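Long-range contacts in cellulose 1,4-beta-cellobiosidase (Thermobifida fusca, PDB 4JJJ), which probably releases cellobiose from cellulose chains through the family 48 glycoside hydrolase catalytic domain, the part of the longer enzyme present in this chain: residues 466-471 / 491-496; 321-326 / 415-420. The protein carries 1 engineered substitution. All coordinates share one frame; numbering follows the deposited sequence.

The two contacts illustrate how an (alpha/alpha)6 glycoside hydrolase ties a surface beta hairpin to the start of helix 416-432, which carries residues of its substrate pocket. Contact 1 lies about 20 Å from the centre of the chain and contact 2 about 9 Å, with about 14 Å between the centres of the two contacts. They touch directly: Ser467 O lies 2.8 Å from Phe415 N, a probable hydrogen bond, and Leu469 CD1 packs 3.9 Å from Gln418 CG. From there the path leads to Trp420, whose side chain is about 3 Å from that of Glu51, the predicted proton donor, and about 4 Å from that of Asn224, an engineered residue at the predicted nucleophile position.

Contact 1: 466-471 / 491-496; sequences PSDLEW and QVVSYS. With ZN (zinc ion), chain B.
A classic beta bulge interrupts the antiparallel pairing of strands 465-473 and 488-496: Val493 and Ser494 both face Asp468. This two-stranded ribbon lies at the surface of the (alpha/alpha)6 catalytic domain, its local strand directions 157° apart. At the bulge Val493 N gives a hydrogen bond of 2.9 Å to Asp468 O, an atom that Ser494 N also reaches weakly. On the other strand Ser494 O takes two donors from the same face of its carbonyl plane, Ser467 N at 2.9 Å and the longer Asp468 N at 3.3 Å, the latter well above the plane. Regular pairing resumes with Leu469 opposite Val492, a non-hydrogen-bonded pair, and Glu470 and Gln491 next exchange backbone bonds; Glu470 N to Gln491 O measures 2.8 Å.

The side chains divide the ribbon into two unlike faces. On one, Leu469 CD2 meets the methyl Val492 CG2 at 3.7 Å, while Val492 CG1 touches Pro466 CB and also lies over one face of the Tyr495 ring, toward its rim. Beyond Leu469 this face is backed by Gln418 of helix 416-432. The other face is polar. Asp468 has CG anti to its own backbone N (chi1 -167°), which directs the carboxylate past Val493, with OD2 only 3.3 Å from Val493 CG2, and on to a zinc ion modelled 2.0 Å from the same OD2. Asp468 and Glu470 are each deposited in two conformers, of which one is described; with a water modelled almost on top of the zinc, this leaves the site's occupancy doubtful. One water bridges Ser467 OG and Ser494 OG across the strands. Another, modelled as a zinc ligand, donates to Glu470 OE1 and to the backbone Leu469 O.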
# COMPACT_ATOMS: atom_id res chain seq x y z
N PRO A 466 -11.15 -14.44 -9.34
CA PRO A 466 -10.22 -13.78 -10.29
C PRO A 466 -8.87 -13.45 -9.71
O PRO A 466 -8.75 -13.10 -8.56
CB PRO A 466 -11.00 -12.56 -10.77
CG PRO A 466 -12.44 -12.93 -10.46
CD PRO A 466 -12.40 -13.72 -9.21
N SER A 467 -7.83 -13.52 -10.53
CA SER A 467 -6.49 -13.22 -10.16
C SER A 467 -5.86 -12.16 -11.07
O SER A 467 -5.66 -11.01 -10.66
CB SER A 467 -5.63 -14.51 -10.11
OG SER A 467 -4.27 -14.12 -9.89
N ASP A 468 -5.65 -12.47 -12.34
CA ASP A 468 -4.98 -11.53 -13.25
C ASP A 468 -5.96 -10.94 -14.22
O ASP A 468 -6.80 -11.67 -14.80
CB ASP A 468 -3.84 -12.26 -14.01
CG ASP A 468 -2.90 -11.34 -14.73
OD1 ASP A 468 -2.48 -10.28 -14.18
OD2 ASP A 468 -2.50 -11.78 -15.85
N LEU A 469 -5.83 -9.64 -14.44
CA LEU A 469 -6.67 -8.90 -15.31
C LEU A 469 -5.83 -8.34 -16.49
O LEU A 469 -4.66 -8.03 -16.31
CB LEU A 469 -7.28 -7.73 -14.59
CG LEU A 469 -8.12 -8.05 -13.35
CD1 LEU A 469 -8.65 -6.84 -12.72
CD2 LEU A 469 -9.25 -9.02 -13.65
N GLU A 470 -6.45 -8.23 -17.67
CA GLU A 470 -5.86 -7.62 -18.84
C GLU A 470 -6.75 -6.48 -19.33
O GLU A 470 -7.97 -6.69 -19.62
CB GLU A 470 -5.71 -8.61 -20.00
CG GLU A 470 -4.98 -8.01 -21.23
CD GLU A 470 -3.48 -7.80 -21.12
OE1 GLU A 470 -2.88 -8.32 -20.18
OE2 GLU A 470 -2.90 -7.11 -21.99
N TRP A 471 -6.18 -5.28 -19.35
CA TRP A 471 -6.90 -4.06 -19.65
C TRP A 471 -6.59 -3.62 -21.13
O TRP A 471 -5.52 -3.88 -21.66
CB TRP A 471 -6.36 -2.95 -18.76
CG TRP A 471 -6.71 -3.19 -17.33
CD1 TRP A 471 -5.99 -3.81 -16.35
CD2 TRP A 471 -8.03 -2.90 -16.74
NE1 TRP A 471 -6.75 -3.96 -15.16
CE2 TRP A 471 -7.99 -3.38 -15.39
CE3 TRP A 471 -9.15 -2.27 -17.21
CZ2 TRP A 471 -9.08 -3.30 -14.55
CZ3 TRP A 471 -10.21 -2.12 -16.34
CH2 TRP A 471 -10.20 -2.67 -15.09
N GLN A 491 -10.58 -7.99 -19.21
CA GLN A 491 -10.86 -9.43 -19.25
C GLN A 491 -10.02 -10.12 -18.13
O GLN A 491 -8.89 -9.65 -17.79
CB GLN A 491 -10.69 -10.05 -20.68
CG GLN A 491 -9.31 -9.92 -21.18
CD GLN A 491 -9.13 -10.52 -22.57
OE1 GLN A 491 -9.70 -11.55 -22.87
NE2 GLN A 491 -8.15 -9.97 -23.26
N VAL A 492 -10.64 -11.12 -17.54
CA VAL A 492 -10.00 -11.94 -16.51
C VAL A 492 -9.24 -13.02 -17.28
O VAL A 492 -9.87 -13.79 -18.04
CB VAL A 492 -11.02 -12.55 -15.55
CG1 VAL A 492 -10.33 -13.44 -14.51
CG2 VAL A 492 -11.82 -11.40 -14.90
N VAL A 493 -7.93 -13.10 -17.05
CA VAL A 493 -7.09 -14.09 -17.72
C VAL A 493 -6.50 -15.17 -16.82
O VAL A 493 -5.78 -16.07 -17.31
CB VAL A 493 -5.98 -13.39 -18.55
CG1 VAL A 493 -6.66 -12.52 -19.64
CG2 VAL A 493 -5.07 -12.58 -17.72
N SER A 494 -6.64 -15.05 -15.49
CA SER A 494 -6.25 -16.15 -14.58
C SER A 494 -7.09 -16.06 -13.34
O SER A 494 -7.67 -14.97 -13.05
CB SER A 494 -4.83 -16.14 -14.24
OG SER A 494 -4.46 -15.21 -13.31
N TYR A 495 -7.17 -17.18 -12.68
CA TYR A 495 -7.94 -17.41 -11.44
C TYR A 495 -7.04 -18.00 -10.39
O TYR A 495 -5.98 -18.50 -10.70
CB TYR A 495 -9.19 -18.30 -11.70
CG TYR A 495 -10.11 -17.70 -12.72
CD1 TYR A 495 -11.23 -16.97 -12.35
CD2 TYR A 495 -9.85 -17.85 -14.12
CE1 TYR A 495 -12.08 -16.41 -13.31
CE2 TYR A 495 -10.70 -17.27 -15.07
CZ TYR A 495 -11.83 -16.56 -14.62
OH TYR A 495 -12.70 -15.98 -15.51
N SER A 496 -7.43 -17.90 -9.12
CA SER A 496 -6.65 -18.43 -8.00
C SER A 496 -7.60 -18.87 -6.88
O SER A 496 -8.80 -18.71 -6.95
CB SER A 496 -5.73 -17.36 -7.48
OG SER A 496 -6.42 -16.57 -6.60
ZN ZN B . -1.27 -10.75 -17.05
O HOH W 1 -6.78 -13.92 -6.70
O HOH W 2 -2.50 -15.77 -11.85
O HOH W 3 -0.34 -9.27 -15.43
O HOH W 4 -2.88 -9.54 -17.34
O HOH W 5 -1.29 -10.80 -16.49
O HOH W 6 0.38 -10.56 -15.91
O HOH W 7 -1.28 -12.07 -18.90

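Contact 2: 321-326 / 415-420; sequences SSHQGY and FGFQVW. With BGC (beta-D-glucopyranose), chain C.
Phe417, on helix 416-432 of the (alpha/alpha)6 barrel, receives the imidazole of His323, which ends strand 321-323 before a 3-10 turn, 324-326. The pair is edge-to-face, centroids 4.4 Å apart and planes at 52°. His323 CE1 stands over one face of the phenyl, 3.5 Å from Phe417 CD2. The imidazole is held from two sides: Gly325 N donates to His323 ND1 in the ring plane, at 2.9 Å, and NE2 is hydrogen-bonded to Ser411 O. Farther round the phenyl, Tyr326 lies alongside and its CE1 touches Phe417 CE1 at 3.8 Å. With alanine in place of Phe417, His323 would probably lose the face that its edge packs against, and a gap would open between Tyr326 and the glucose whose C6 meets Phe417 CZ.

The Gln418 side chain crosses that of Gln324 at about a right angle, yet their amide planes are only 33° apart; the two NE2 atoms, both donors, lie 3.3 Å apart without a bond. Gln324 NE2 turns instead to Asn412, and Gln418 OE1 accepts from Ile373 N. A water joins Gln324 OE1 to Gln418 O. Trp420, like Phe417 a residue of the glycan pocket, bonds Glu625 through NE1, and its CH2 meets glucose O4 edge-on at 3.4 Å.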
# COMPACT_ATOMS: atom_id res chain seq x y z
N SER A 321 0.62 10.36 -9.16
CA SER A 321 -0.17 9.30 -9.83
C SER A 321 -0.97 8.56 -8.78
O SER A 321 -0.41 8.23 -7.67
CB SER A 321 0.74 8.34 -10.55
OG SER A 321 -0.00 7.39 -11.25
N SER A 322 -2.23 8.28 -9.10
CA SER A 322 -3.19 7.66 -8.17
C SER A 322 -3.83 6.48 -8.80
O SER A 322 -4.11 6.46 -10.02
CB SER A 322 -4.26 8.66 -7.66
OG SER A 322 -3.70 9.79 -6.99
N HIS A 323 -3.99 5.41 -7.99
CA HIS A 323 -4.47 4.13 -8.40
C HIS A 323 -5.82 3.86 -7.74
O HIS A 323 -5.98 4.05 -6.55
CB HIS A 323 -3.41 3.10 -7.97
CG HIS A 323 -3.59 1.69 -8.44
ND1 HIS A 323 -4.72 0.91 -8.20
CD2 HIS A 323 -2.75 0.87 -9.12
CE1 HIS A 323 -4.54 -0.31 -8.64
NE2 HIS A 323 -3.34 -0.35 -9.24
N GLN A 324 -6.77 3.34 -8.49
CA GLN A 324 -8.10 3.05 -7.97
C GLN A 324 -8.06 2.19 -6.70
O GLN A 324 -8.87 2.30 -5.77
CB GLN A 324 -8.98 2.32 -9.01
CG GLN A 324 -8.48 0.97 -9.52
CD GLN A 324 -8.97 -0.22 -8.75
OE1 GLN A 324 -9.95 -0.12 -8.01
NE2 GLN A 324 -8.29 -1.37 -8.89
N GLY A 325 -7.15 1.26 -6.67
CA GLY A 325 -7.04 0.29 -5.56
C GLY A 325 -6.68 0.89 -4.25
O GLY A 325 -6.88 0.18 -3.19
N TYR A 326 -6.14 2.10 -4.24
CA TYR A 326 -5.77 2.83 -3.02
C TYR A 326 -6.90 3.64 -2.45
O TYR A 326 -6.88 4.06 -1.33
CB TYR A 326 -4.56 3.76 -3.22
CG TYR A 326 -3.22 3.04 -3.28
CD1 TYR A 326 -3.05 1.80 -3.82
CD2 TYR A 326 -2.11 3.77 -2.87
CE1 TYR A 326 -1.80 1.23 -3.87
CE2 TYR A 326 -0.84 3.20 -2.87
CZ TYR A 326 -0.69 1.97 -3.35
OH TYR A 326 0.56 1.39 -3.33
N PHE A 415 -6.28 -8.52 -9.50
CA PHE A 415 -7.67 -8.41 -9.05
C PHE A 415 -7.82 -8.01 -7.60
O PHE A 415 -8.87 -7.45 -7.28
CB PHE A 415 -8.45 -9.67 -9.35
CG PHE A 415 -9.88 -9.65 -8.95
CD1 PHE A 415 -10.87 -9.06 -9.76
CD2 PHE A 415 -10.26 -10.21 -7.77
CE1 PHE A 415 -12.21 -9.07 -9.41
CE2 PHE A 415 -11.58 -10.21 -7.39
CZ PHE A 415 -12.57 -9.66 -8.23
N GLY A 416 -6.82 -8.24 -6.80
CA GLY A 416 -6.90 -7.82 -5.40
C GLY A 416 -7.24 -6.36 -5.23
O GLY A 416 -7.97 -5.99 -4.31
N PHE A 417 -6.74 -5.47 -6.10
CA PHE A 417 -7.04 -4.09 -5.89
C PHE A 417 -8.50 -3.77 -6.15
O PHE A 417 -9.06 -2.84 -5.59
CB PHE A 417 -6.16 -3.25 -6.81
CG PHE A 417 -4.77 -2.99 -6.34
CD1 PHE A 417 -4.52 -2.49 -5.06
CD2 PHE A 417 -3.72 -3.32 -7.14
CE1 PHE A 417 -3.20 -2.21 -4.64
CE2 PHE A 417 -2.45 -3.07 -6.72
CZ PHE A 417 -2.19 -2.51 -5.50
N GLN A 418 -9.15 -4.58 -7.00
CA GLN A 418 -10.60 -4.41 -7.26
C GLN A 418 -11.39 -4.55 -5.98
O GLN A 418 -12.19 -3.68 -5.62
CB GLN A 418 -11.18 -5.44 -8.20
CG GLN A 418 -10.65 -5.42 -9.64
CD GLN A 418 -10.98 -4.18 -10.34
OE1 GLN A 418 -12.20 -3.76 -10.43
NE2 GLN A 418 -9.96 -3.49 -10.86
N VAL A 419 -11.10 -5.62 -5.21
CA VAL A 419 -11.82 -5.90 -3.94
C VAL A 419 -11.36 -5.02 -2.83
O VAL A 419 -12.19 -4.66 -1.95
CB VAL A 419 -11.84 -7.39 -3.64
CG1 VAL A 419 -12.74 -8.14 -4.62
CG2 VAL A 419 -10.47 -8.03 -3.61
N TRP A 420 -10.12 -4.66 -2.75
CA TRP A 420 -9.69 -3.75 -1.68
C TRP A 420 -10.44 -2.40 -1.79
O TRP A 420 -10.98 -1.86 -0.79
CB TRP A 420 -8.23 -3.58 -1.65
CG TRP A 420 -7.46 -4.65 -1.02
CD1 TRP A 420 -7.91 -5.68 -0.29
CD2 TRP A 420 -6.02 -4.70 -0.92
NE1 TRP A 420 -6.87 -6.41 0.19
CE2 TRP A 420 -5.69 -5.82 -0.15
CE3 TRP A 420 -5.00 -3.88 -1.42
CZ2 TRP A 420 -4.39 -6.14 0.17
CZ3 TRP A 420 -3.67 -4.20 -1.10
CH2 TRP A 420 -3.38 -5.30 -0.32
C2 BGC C . 1.09 -8.25 -1.28
C3 BGC C . 0.64 -6.94 -0.62
C4 BGC C . 0.54 -5.81 -1.68
C5 BGC C . -0.23 -6.25 -2.94
C6 BGC C . -0.14 -5.19 -4.02
C1 BGC C . 0.23 -8.59 -2.48
O2 BGC C . 0.98 -9.31 -0.35
O3 BGC C . 1.59 -6.64 0.43
O4 BGC C . -0.09 -4.67 -1.06
O5 BGC C . 0.34 -7.49 -3.40
O6 BGC C . 1.20 -4.91 -4.35
O HOH W 8 -12.19 -1.40 -7.35